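Local atomic coordinates of putative cell invasion protein with MAC/Perforin domain (Bacteroides thetaiotaomicron VPI-5482, PDB entry 3KK7), a protein that is of unknown function but belongs to the membrane-attack complex/perforin (MACPF) family, and so may act on membranes as its pore-forming relatives do. Residues F349-N354 against Y536-L541; F469-V474 against Y499-Y504; K477-F482 against W490-P495. All blocks are in the same frame, centred on the assembly; numbering follows the deposited sequence.

In the fold
The three contacts meet at one four-stranded sheet of the D3 region. Contact 3 forms its first two strands: residues 477-482 and 490-495 pair as a hairpin at its outer side, through main-chain bonds flanked by aromatic side chains. Contact 1 closes the far edge, where strand 537-540 receives the start of helix 353-363 from the MACPF region through an amide clasp, a helix N-H and a water. Contact 2 reaches strand 499-504, the neighbour of both 489-494 and 537-540, and is apolar, joining it to the D2 sheet by aliphatic groups against aromatic rings. Contacts 1 and 3 are mostly buried; contact 2 is only partly so, with N473 exposed.

Contact 1: residues F349-N354 against Y536-L541; sequences FILEEN and YKIYGL
N354 clasps G540 with both halves of its carboxamide. OD1 of N354 accepts the N-H of G540 at 3.0 Å, and ND2 of N354 donates one N-H to G540 O at 2.7 Å; each bond lies in the carbonyl plane of its acceptor, on a lone pair. The torsion behind this places CG between the backbone N and the carbonyl carbon (chi1 50°), which turns the flat amide to the strand as though it were one more peptide. ND2 also bonds D406 OD2. With an alanine here the N-H and C=O of G540 would probably lose both side-chain partners, and D406 OD2 the bond from ND2. Packing is close beside the clasp: CG of E352 lies 3.8 Å from G540 N, where a side chain on G540 would be crowded, while the carboxylate of E352 turns off to Y197 OH. L351 CB meets I538 CD1 at 4.0 Å, and both side chains also touch helix 529-535. The backbone N of E353 donates to I538 O at 2.8 Å. The side of E353 and K537 is looser. A water accepts from I538 N (2.6 Å) and donates to E353 OE1 (2.7 Å), and exposed K537 holds its NZ 4.4 Å from E353 OE1, too far for a salt bridge. E352 is the N-cap of helix 353-363: a helix N-terminus docks on the outer strand of a sheet and ties the MACPF region to D3.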
loop_
_atom_site.group_PDB
_atom_site.type_symbol
_atom_site.label_atom_id
_atom_site.label_comp_id
_atom_site.label_asym_id
_atom_site.label_seq_id
_atom_site.Cartn_x
_atom_site.Cartn_y
_atom_site.Cartn_z
ATOM N N PHE A 349 6.926 -3.197 5.753
ATOM C CA PHE A 349 6.630 -4.241 6.742
ATOM C C PHE A 349 6.786 -5.680 6.273
ATOM O O PHE A 349 6.362 -6.594 6.965
ATOM C CB PHE A 349 5.229 -3.996 7.316
ATOM C CG PHE A 349 5.178 -2.760 8.129
ATOM C CD1 PHE A 349 5.113 -1.534 7.520
ATOM C CD2 PHE A 349 5.307 -2.817 9.498
ATOM C CE1 PHE A 349 5.138 -0.400 8.260
ATOM C CE2 PHE A 349 5.345 -1.666 10.248
ATOM C CZ PHE A 349 5.259 -0.462 9.637
ATOM N N ILE A 350 7.417 -5.875 5.116
ATOM C CA ILE A 350 7.625 -7.206 4.541
ATOM C C ILE A 350 9.050 -7.339 4.063
ATOM O O ILE A 350 9.697 -6.344 3.744
ATOM C CB ILE A 350 6.610 -7.518 3.407
ATOM C CG1 ILE A 350 6.640 -6.467 2.310
ATOM C CG2 ILE A 350 5.194 -7.577 3.946
ATOM C CD1 ILE A 350 5.632 -6.734 1.241
ATOM N N LEU A 351 9.549 -8.569 4.053
ATOM C CA LEU A 351 10.942 -8.838 3.707
ATOM C C LEU A 351 11.170 -9.123 2.227
ATOM O O LEU A 351 12.285 -8.932 1.722
ATOM C CB LEU A 351 11.439 -10.056 4.482
ATOM C CG LEU A 351 11.454 -9.969 5.980
ATOM C CD1 LEU A 351 11.846 -11.313 6.508
ATOM C CD2 LEU A 351 12.444 -8.898 6.386
ATOM N N GLU A 352 10.124 -9.592 1.553
ATOM C CA GLU A 352 10.215 -10.122 0.205
ATOM C C GLU A 352 10.394 -9.013 -0.833
ATOM O O GLU A 352 9.475 -8.224 -1.095
ATOM C CB GLU A 352 8.941 -10.941 -0.126
ATOM C CG GLU A 352 8.688 -12.167 0.782
ATOM C CD GLU A 352 8.027 -11.866 2.142
ATOM O OE1 GLU A 352 7.675 -10.701 2.459
ATOM O OE2 GLU A 352 7.865 -12.824 2.919
ATOM N N GLU A 353 11.564 -8.997 -1.458
ATOM C CA GLU A 353 11.889 -8.049 -2.546
ATOM C C GLU A 353 10.781 -7.876 -3.585
ATOM O O GLU A 353 10.418 -6.762 -3.948
ATOM C CB GLU A 353 13.146 -8.544 -3.279
ATOM C CG GLU A 353 14.186 -7.464 -3.573
ATOM C CD GLU A 353 14.618 -6.723 -2.314
ATOM O OE1 GLU A 353 15.132 -7.372 -1.353
ATOM O OE2 GLU A 353 14.397 -5.483 -2.302
ATOM N N ASN A 354 10.267 -8.997 -4.088
ATOM C CA ASN A 354 9.256 -8.970 -5.142
ATOM C C ASN A 354 7.909 -8.459 -4.675
ATOM O O ASN A 354 7.208 -7.805 -5.453
ATOM C CB ASN A 354 9.085 -10.326 -5.845
ATOM C CG ASN A 354 8.905 -11.485 -4.873
ATOM O OD1 ASN A 354 9.489 -11.502 -3.780
ATOM N ND2 ASN A 354 8.139 -12.481 -5.291
ATOM N N TYR A 536 20.794 -11.859 2.663
ATOM C CA TYR A 536 20.154 -12.517 1.519
ATOM C C TYR A 536 19.142 -11.605 0.809
ATOM O O TYR A 536 18.681 -10.613 1.371
ATOM C CB TYR A 536 19.492 -13.837 1.947
ATOM C CG TYR A 536 20.479 -14.900 2.378
ATOM C CD1 TYR A 536 21.092 -14.838 3.618
ATOM C CD2 TYR A 536 20.794 -15.970 1.550
ATOM C CE1 TYR A 536 22.005 -15.806 4.027
ATOM C CE2 TYR A 536 21.711 -16.966 1.951
ATOM C CZ TYR A 536 22.324 -16.874 3.194
ATOM O OH TYR A 536 23.238 -17.824 3.616
ATOM N N LYS A 537 18.872 -11.925 -0.452
ATOM C CA LYS A 537 17.743 -11.388 -1.183
ATOM C C LYS A 537 16.638 -12.428 -1.026
ATOM O O LYS A 537 16.851 -13.607 -1.258
ATOM C CB LYS A 537 18.082 -11.209 -2.661
ATOM C CG LYS A 537 19.107 -10.087 -2.987
ATOM C CD LYS A 537 18.523 -8.675 -2.786
ATOM C CE LYS A 537 19.583 -7.602 -3.044
ATOM N NZ LYS A 537 18.989 -6.229 -3.119
ATOM N N ILE A 538 15.473 -11.992 -0.592
ATOM C CA ILE A 538 14.367 -12.888 -0.338
ATOM C C ILE A 538 13.229 -12.650 -1.349
ATOM O O ILE A 538 12.749 -11.521 -1.515
ATOM C CB ILE A 538 13.818 -12.711 1.097
ATOM C CG1 ILE A 538 14.926 -12.887 2.148
ATOM C CG2 ILE A 538 12.712 -13.720 1.352
ATOM C CD1 ILE A 538 14.505 -12.404 3.471
ATOM N N TYR A 539 12.813 -13.722 -2.010
ATOM C CA TYR A 539 11.723 -13.680 -2.960
ATOM C C TYR A 539 10.641 -14.643 -2.512
ATOM O O TYR A 539 10.921 -15.821 -2.239
ATOM C CB TYR A 539 12.221 -14.065 -4.340
ATOM C CG TYR A 539 13.334 -13.177 -4.791
ATOM C CD1 TYR A 539 13.072 -11.979 -5.418
ATOM C CD2 TYR A 539 14.654 -13.519 -4.570
ATOM C CE1 TYR A 539 14.099 -11.153 -5.820
ATOM C CE2 TYR A 539 15.670 -12.708 -4.970
ATOM C CZ TYR A 539 15.387 -11.528 -5.587
ATOM O OH TYR A 539 16.406 -10.719 -5.992
ATOM N N GLY A 540 9.418 -14.116 -2.403
ATOM C CA GLY A 540 8.239 -14.893 -2.056
ATOM C C GLY A 540 7.675 -15.564 -3.312
ATOM O O GLY A 540 7.450 -14.914 -4.327
ATOM N N LEU A 541 7.473 -16.879 -3.233
ATOM C CA LEU A 541 6.841 -17.641 -4.279
ATOM C C LEU A 541 5.310 -17.578 -4.065
ATOM O O LEU A 541 4.831 -17.216 -2.967
ATOM C CB LEU A 541 7.360 -19.080 -4.244
ATOM C CG LEU A 541 8.877 -19.251 -4.389
ATOM C CD1 LEU A 541 9.224 -20.716 -4.520
ATOM C CD2 LEU A 541 9.451 -18.474 -5.583
ATOM O OXT LEU A 541 4.519 -17.877 -4.984
HETATM O O HOH W 1 15.185 -9.548 0.214
#

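Contact 2: residues F469-V474 against Y499-Y504; sequences FQINNV and YCFAYY
Strand 469-472 passes strand 499-504 at 8.9 Å between axes and 121° between directions, with the CA atoms of I471 and Y499 7.0 Å apart, too far for strand pairing. This is packing between two separate sheets: the first strand lies beside 407-411 in the D2 region, the second within the four-stranded sheet of D3. Side chains therefore carry most of the join. I471 crosses Y499 at about a right angle, its CG2 lodged against CB and CG of the tyrosine, while the other branch runs on until CD1 meets the edge of the F501 ring, 3.7 Å from CE1. The residues after the strand meet the Y499 ring at an edge and over one face. N473 O comes to the ring edge, 3.7 Å from Y499 CE2, and V474 makes a CH-pi contact, CG2 being 4.1 Å from the ring centroid and 20° off its normal. The phenol oxygen is tied to the same turn by a hydrogen bond with D475 N. Because V474 holds CG1 anti to its nitrogen (chi1 161°), its two methyls divide the tyrosine between them: CG2 sits over one face, toward the rim, and CG1 rests 3.5 Å from Y499 OH.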
loop_
_atom_site.group_PDB
_atom_site.type_symbol
_atom_site.label_atom_id
_atom_site.label_comp_id
_atom_site.label_asym_id
_atom_site.label_seq_id
_atom_site.Cartn_x
_atom_site.Cartn_y
_atom_site.Cartn_z
ATOM N N PHE A 469 13.525 -9.421 -11.749
ATOM C CA PHE A 469 14.660 -9.449 -10.816
ATOM C C PHE A 469 15.737 -10.394 -11.344
ATOM O O PHE A 469 15.429 -11.416 -11.977
ATOM C CB PHE A 469 14.218 -9.905 -9.431
ATOM C CG PHE A 469 13.105 -9.088 -8.867
ATOM C CD1 PHE A 469 11.797 -9.305 -9.271
ATOM C CD2 PHE A 469 13.357 -8.077 -7.971
ATOM C CE1 PHE A 469 10.769 -8.537 -8.782
ATOM C CE2 PHE A 469 12.313 -7.307 -7.466
ATOM C CZ PHE A 469 11.028 -7.534 -7.877
ATOM N N GLN A 470 16.994 -10.032 -11.084
ATOM C CA GLN A 470 18.167 -10.863 -11.397
ATOM C C GLN A 470 18.657 -11.606 -10.176
ATOM O O GLN A 470 18.936 -10.990 -9.158
ATOM C CB GLN A 470 19.333 -9.999 -11.831
ATOM C CG GLN A 470 19.204 -9.352 -13.197
ATOM C CD GLN A 470 20.573 -9.008 -13.793
ATOM O OE1 GLN A 470 21.612 -9.456 -13.307
ATOM N NE2 GLN A 470 20.572 -8.234 -14.855
ATOM N N ILE A 471 18.755 -12.929 -10.287
ATOM C CA ILE A 471 19.406 -13.750 -9.274
ATOM C C ILE A 471 20.558 -14.488 -9.952
ATOM O O ILE A 471 20.345 -15.406 -10.760
ATOM C CB ILE A 471 18.475 -14.784 -8.618
ATOM C CG1 ILE A 471 17.052 -14.263 -8.422
ATOM C CG2 ILE A 471 19.063 -15.213 -7.261
ATOM C CD1 ILE A 471 16.080 -15.383 -8.027
ATOM N N ASN A 472 21.780 -14.066 -9.640
ATOM C CA ASN A 472 22.984 -14.681 -10.218
ATOM C C ASN A 472 23.257 -16.034 -9.618
ATOM O O ASN A 472 22.917 -16.281 -8.460
ATOM C CB ASN A 472 24.223 -13.831 -9.953
ATOM C CG ASN A 472 24.163 -12.481 -10.609
ATOM O OD1 ASN A 472 23.638 -12.333 -11.718
ATOM N ND2 ASN A 472 24.737 -11.480 -9.944
ATOM N N ASN A 473 23.900 -16.896 -10.402
ATOM C CA ASN A 473 24.386 -18.177 -9.905
ATOM C C ASN A 473 23.312 -18.994 -9.192
ATOM O O ASN A 473 23.574 -19.570 -8.128
ATOM C CB ASN A 473 25.559 -17.940 -8.952
ATOM C CG ASN A 473 26.602 -17.028 -9.540
ATOM O OD1 ASN A 473 26.855 -17.067 -10.741
ATOM N ND2 ASN A 473 27.217 -16.198 -8.706
ATOM N N VAL A 474 22.105 -19.033 -9.759
ATOM C CA VAL A 474 21.049 -19.842 -9.167
ATOM C C VAL A 474 21.444 -21.276 -9.375
ATOM O O VAL A 474 21.864 -21.647 -10.465
ATOM C CB VAL A 474 19.674 -19.588 -9.769
ATOM C CG1 VAL A 474 18.751 -20.759 -9.462
ATOM C CG2 VAL A 474 19.097 -18.283 -9.228
ATOM N N TYR A 499 20.853 -15.983 -2.223
ATOM C CA TYR A 499 19.467 -15.763 -2.600
ATOM C C TYR A 499 18.600 -16.729 -1.821
ATOM O O TYR A 499 19.100 -17.718 -1.279
ATOM C CB TYR A 499 19.264 -15.891 -4.122
ATOM C CG TYR A 499 19.420 -17.278 -4.664
ATOM C CD1 TYR A 499 18.366 -18.186 -4.600
ATOM C CD2 TYR A 499 20.618 -17.693 -5.263
ATOM C CE1 TYR A 499 18.499 -19.475 -5.088
ATOM C CE2 TYR A 499 20.749 -18.993 -5.774
ATOM C CZ TYR A 499 19.681 -19.873 -5.671
ATOM O OH TYR A 499 19.759 -21.145 -6.158
ATOM N N CYS A 500 17.303 -16.426 -1.779
ATOM C CA CYS A 500 16.370 -17.165 -0.981
ATOM C C CYS A 500 14.917 -17.060 -1.485
ATOM O O CYS A 500 14.411 -15.956 -1.735
ATOM C CB CYS A 500 16.463 -16.663 0.457
ATOM S SG CYS A 500 15.100 -17.180 1.532
ATOM N N PHE A 501 14.256 -18.218 -1.618
ATOM C CA PHE A 501 12.841 -18.283 -1.957
ATOM C C PHE A 501 12.069 -18.561 -0.686
ATOM O O PHE A 501 12.386 -19.515 0.037
ATOM C CB PHE A 501 12.518 -19.378 -2.986
ATOM C CG PHE A 501 13.323 -19.307 -4.264
ATOM C CD1 PHE A 501 13.637 -18.102 -4.859
ATOM C CD2 PHE A 501 13.740 -20.478 -4.895
ATOM C CE1 PHE A 501 14.380 -18.052 -6.059
ATOM C CE2 PHE A 501 14.500 -20.445 -6.092
ATOM C CZ PHE A 501 14.808 -19.226 -6.668
ATOM N N ALA A 502 11.045 -17.741 -0.418
ATOM C CA ALA A 502 10.181 -17.920 0.768
ATOM C C ALA A 502 8.742 -18.328 0.397
ATOM O O ALA A 502 8.288 -18.059 -0.704
ATOM C CB ALA A 502 10.172 -16.629 1.616
ATOM N N TYR A 503 8.035 -18.973 1.320
ATOM C CA TYR A 503 6.596 -19.268 1.142
ATOM C C TYR A 503 5.952 -19.696 2.462
ATOM O O TYR A 503 6.589 -20.391 3.258
ATOM C CB TYR A 503 6.317 -20.324 0.032
ATOM C CG TYR A 503 6.887 -21.736 0.228
ATOM C CD1 TYR A 503 8.070 -22.131 -0.385
ATOM C CD2 TYR A 503 6.207 -22.694 0.988
ATOM C CE1 TYR A 503 8.584 -23.443 -0.208
ATOM C CE2 TYR A 503 6.704 -23.985 1.172
ATOM C CZ TYR A 503 7.885 -24.352 0.575
ATOM O OH TYR A 503 8.366 -25.632 0.761
ATOM N N TYR A 504 4.704 -19.271 2.686
ATOM C CA TYR A 504 3.915 -19.741 3.832
ATOM C C TYR A 504 3.720 -21.260 3.748
ATOM O O TYR A 504 3.639 -21.807 2.659
ATOM C CB TYR A 504 2.566 -19.024 3.908
ATOM C CG TYR A 504 1.727 -19.518 5.061
ATOM C CD1 TYR A 504 1.944 -19.062 6.364
ATOM C CD2 TYR A 504 0.747 -20.502 4.861
ATOM C CE1 TYR A 504 1.189 -19.562 7.435
ATOM C CE2 TYR A 504 -0.012 -21.005 5.925
ATOM C CZ TYR A 504 0.216 -20.535 7.195
ATOM O OH TYR A 504 -0.542 -21.045 8.215
#

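Contact 3: residues K477-F482 against W490-P495; sequences KGMYKF and WYIYNP
The carbonyl oxygen of Y480 is held by one hydrogen bond and one weaker CA-H...O contact from the opposite strand: Y493 N donates to it at 2.8 Å in a nearly straight bond (165° at the hydrogen), and the CA-H of I492 approaches it as well. The return bond, from Y480 N to Y493 O at 3.0 Å, completes a hydrogen-bonded pair. F482 and Y491 form the next such pair, with Y491 N reaching F482 O at 2.9 Å, and K481 faces I492 between them as a non-hydrogen-bonded pair. The two strands are the antiparallel hairpin 480-484/489-494, which begins the D3 sheet.

The sides of the hairpin differ. On one, aromatic side chains lie against one another. CB of Y480 lies 3.6 Å from CZ of Y493, whose hydroxyl goes on to bond K525 O. CE1 of the Y493 ring approaches the rim of F482 at 3.9 Å from CD1, while the F482 and Y491 rings run nearly parallel but slid apart, with centroids 5.7 Å from each other, and barely overlap. F482 and Y491 also meet M529 and L532 of helix 529-535.

On the other side, with CG between the backbone N and the carbonyl carbon (chi1 74°) and the chain extended beyond, K481 runs along the W490 side chain. Its CG is 3.7 Å from W490 CZ3, and NZ is carried over the indole, 4.9 Å from the centroid of the six-membered ring and 22° off its normal, in a cation-pi contact. NZ also hydrogen-bonds V519 O, of helix 516-521. A pi face and a carbonyl oxygen would thus be expected to lower the cost of burying the lysine's positive charge.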
loop_
_atom_site.group_PDB
_atom_site.type_symbol
_atom_site.label_atom_id
_atom_site.label_comp_id
_atom_site.label_asym_id
_atom_site.label_seq_id
_atom_site.Cartn_x
_atom_site.Cartn_y
_atom_site.Cartn_z
ATOM N N LYS A 477 20.896 -27.102 -6.432
ATOM C CA LYS A 477 21.597 -28.110 -5.624
ATOM C C LYS A 477 22.164 -27.565 -4.325
ATOM O O LYS A 477 22.443 -28.344 -3.408
ATOM C CB LYS A 477 22.761 -28.772 -6.384
ATOM C CG LYS A 477 22.436 -29.311 -7.764
ATOM C CD LYS A 477 23.514 -30.296 -8.240
ATOM C CE LYS A 477 23.683 -30.313 -9.761
ATOM N NZ LYS A 477 24.464 -29.131 -10.245
ATOM N N GLY A 478 22.349 -26.249 -4.234
ATOM C CA GLY A 478 23.102 -25.665 -3.118
ATOM C C GLY A 478 22.293 -25.082 -1.973
ATOM O O GLY A 478 22.669 -24.046 -1.422
HETATM N N MSE A 479 21.220 -25.752 -1.560
HETATM C CA MSE A 479 20.271 -25.106 -0.675
HETATM C C MSE A 479 19.919 -25.778 0.609
HETATM O O MSE A 479 19.982 -26.994 0.740
HETATM C CB MSE A 479 19.017 -24.843 -1.458
HETATM C CG MSE A 479 19.387 -24.128 -2.698
HETATM SE SE MSE A 479 18.014 -23.081 -3.355
HETATM C CE MSE A 479 17.791 -21.690 -2.011
ATOM N N TYR A 480 19.549 -24.931 1.559
ATOM C CA TYR A 480 19.057 -25.350 2.847
ATOM C C TYR A 480 17.733 -24.634 3.078
ATOM O O TYR A 480 17.381 -23.713 2.353
ATOM C CB TYR A 480 20.044 -24.971 3.950
ATOM C CG TYR A 480 21.405 -25.641 3.858
ATOM C CD1 TYR A 480 21.673 -26.816 4.541
ATOM C CD2 TYR A 480 22.429 -25.068 3.110
ATOM C CE1 TYR A 480 22.928 -27.413 4.473
ATOM C CE2 TYR A 480 23.678 -25.653 3.035
ATOM C CZ TYR A 480 23.917 -26.822 3.714
ATOM O OH TYR A 480 25.153 -27.392 3.631
ATOM N N LYS A 481 17.004 -25.061 4.094
ATOM C CA LYS A 481 15.741 -24.430 4.417
ATOM C C LYS A 481 15.515 -24.447 5.928
ATOM O O LYS A 481 16.104 -25.267 6.660
ATOM C CB LYS A 481 14.595 -25.158 3.708
ATOM C CG LYS A 481 14.268 -26.490 4.340
ATOM C CD LYS A 481 13.296 -27.327 3.533
ATOM C CE LYS A 481 12.881 -28.560 4.330
ATOM N NZ LYS A 481 12.044 -29.441 3.517
ATOM N N PHE A 482 14.657 -23.541 6.384
ATOM C CA PHE A 482 14.149 -23.600 7.752
ATOM C C PHE A 482 12.787 -22.902 7.826
ATOM O O PHE A 482 12.474 -22.040 6.989
ATOM C CB PHE A 482 15.142 -22.982 8.745
ATOM C CG PHE A 482 15.209 -21.486 8.680
ATOM C CD1 PHE A 482 15.988 -20.854 7.716
ATOM C CD2 PHE A 482 14.483 -20.703 9.577
ATOM C CE1 PHE A 482 16.052 -19.452 7.655
ATOM C CE2 PHE A 482 14.528 -19.299 9.519
ATOM C CZ PHE A 482 15.311 -18.668 8.559
ATOM N N TRP A 490 8.472 -20.790 5.301
ATOM C CA TRP A 490 9.652 -21.550 4.950
ATOM C C TRP A 490 10.562 -20.596 4.216
ATOM O O TRP A 490 10.098 -19.817 3.387
ATOM C CB TRP A 490 9.312 -22.729 4.045
ATOM C CG TRP A 490 8.845 -23.954 4.774
ATOM C CD1 TRP A 490 7.576 -24.436 4.816
ATOM C CD2 TRP A 490 9.647 -24.865 5.540
ATOM N NE1 TRP A 490 7.528 -25.583 5.566
ATOM C CE2 TRP A 490 8.781 -25.872 6.027
ATOM C CE3 TRP A 490 11.008 -24.938 5.853
ATOM C CZ2 TRP A 490 9.227 -26.935 6.827
ATOM C CZ3 TRP A 490 11.458 -26.007 6.652
ATOM C CH2 TRP A 490 10.566 -26.983 7.127
ATOM N N TYR A 491 11.840 -20.625 4.564
ATOM C CA TYR A 491 12.853 -19.847 3.867
ATOM C C TYR A 491 13.875 -20.849 3.347
ATOM O O TYR A 491 14.546 -21.539 4.138
ATOM C CB TYR A 491 13.507 -18.824 4.792
ATOM C CG TYR A 491 12.584 -17.755 5.273
ATOM C CD1 TYR A 491 12.353 -16.629 4.502
ATOM C CD2 TYR A 491 11.935 -17.855 6.492
ATOM C CE1 TYR A 491 11.490 -15.612 4.928
ATOM C CE2 TYR A 491 11.068 -16.839 6.927
ATOM C CZ TYR A 491 10.858 -15.727 6.127
ATOM O OH TYR A 491 10.021 -14.715 6.507
ATOM N N ILE A 492 13.917 -20.965 2.017
ATOM C CA ILE A 492 14.860 -21.820 1.308
ATOM C C ILE A 492 15.952 -20.908 0.766
ATOM O O ILE A 492 15.677 -19.994 -0.007
ATOM C CB ILE A 492 14.174 -22.612 0.191
ATOM C CG1 ILE A 492 12.950 -23.319 0.779
ATOM C CG2 ILE A 492 15.123 -23.618 -0.413
ATOM C CD1 ILE A 492 12.348 -24.408 -0.105
ATOM N N TYR A 493 17.183 -21.139 1.210
ATOM C CA TYR A 493 18.265 -20.198 0.974
ATOM C C TYR A 493 19.492 -20.894 0.464
ATOM O O TYR A 493 19.765 -22.032 0.830
ATOM C CB TYR A 493 18.608 -19.425 2.256
ATOM C CG TYR A 493 19.207 -20.250 3.377
ATOM C CD1 TYR A 493 18.393 -20.989 4.230
ATOM C CD2 TYR A 493 20.589 -20.252 3.609
ATOM C CE1 TYR A 493 18.928 -21.719 5.278
ATOM C CE2 TYR A 493 21.145 -20.991 4.651
ATOM C CZ TYR A 493 20.311 -21.727 5.479
ATOM O OH TYR A 493 20.850 -22.472 6.503
ATOM N N ASN A 494 20.205 -20.184 -0.406
ATOM C CA ASN A 494 21.461 -20.644 -0.990
ATOM C C ASN A 494 22.619 -19.869 -0.359
ATOM O O ASN A 494 22.850 -18.707 -0.715
ATOM C CB ASN A 494 21.436 -20.423 -2.498
ATOM C CG ASN A 494 22.645 -21.012 -3.198
ATOM O OD1 ASN A 494 23.788 -20.830 -2.766
ATOM N ND2 ASN A 494 22.395 -21.709 -4.294
ATOM N N PRO A 495 23.359 -20.507 0.565
ATOM C CA PRO A 495 24.381 -19.791 1.297
ATOM C C PRO A 495 25.699 -19.599 0.532
ATOM O O PRO A 495 26.638 -19.063 1.109
ATOM C CB PRO A 495 24.592 -20.678 2.503
ATOM C CG PRO A 495 24.494 -22.038 1.919
ATOM C CD PRO A 495 23.397 -21.940 0.881
#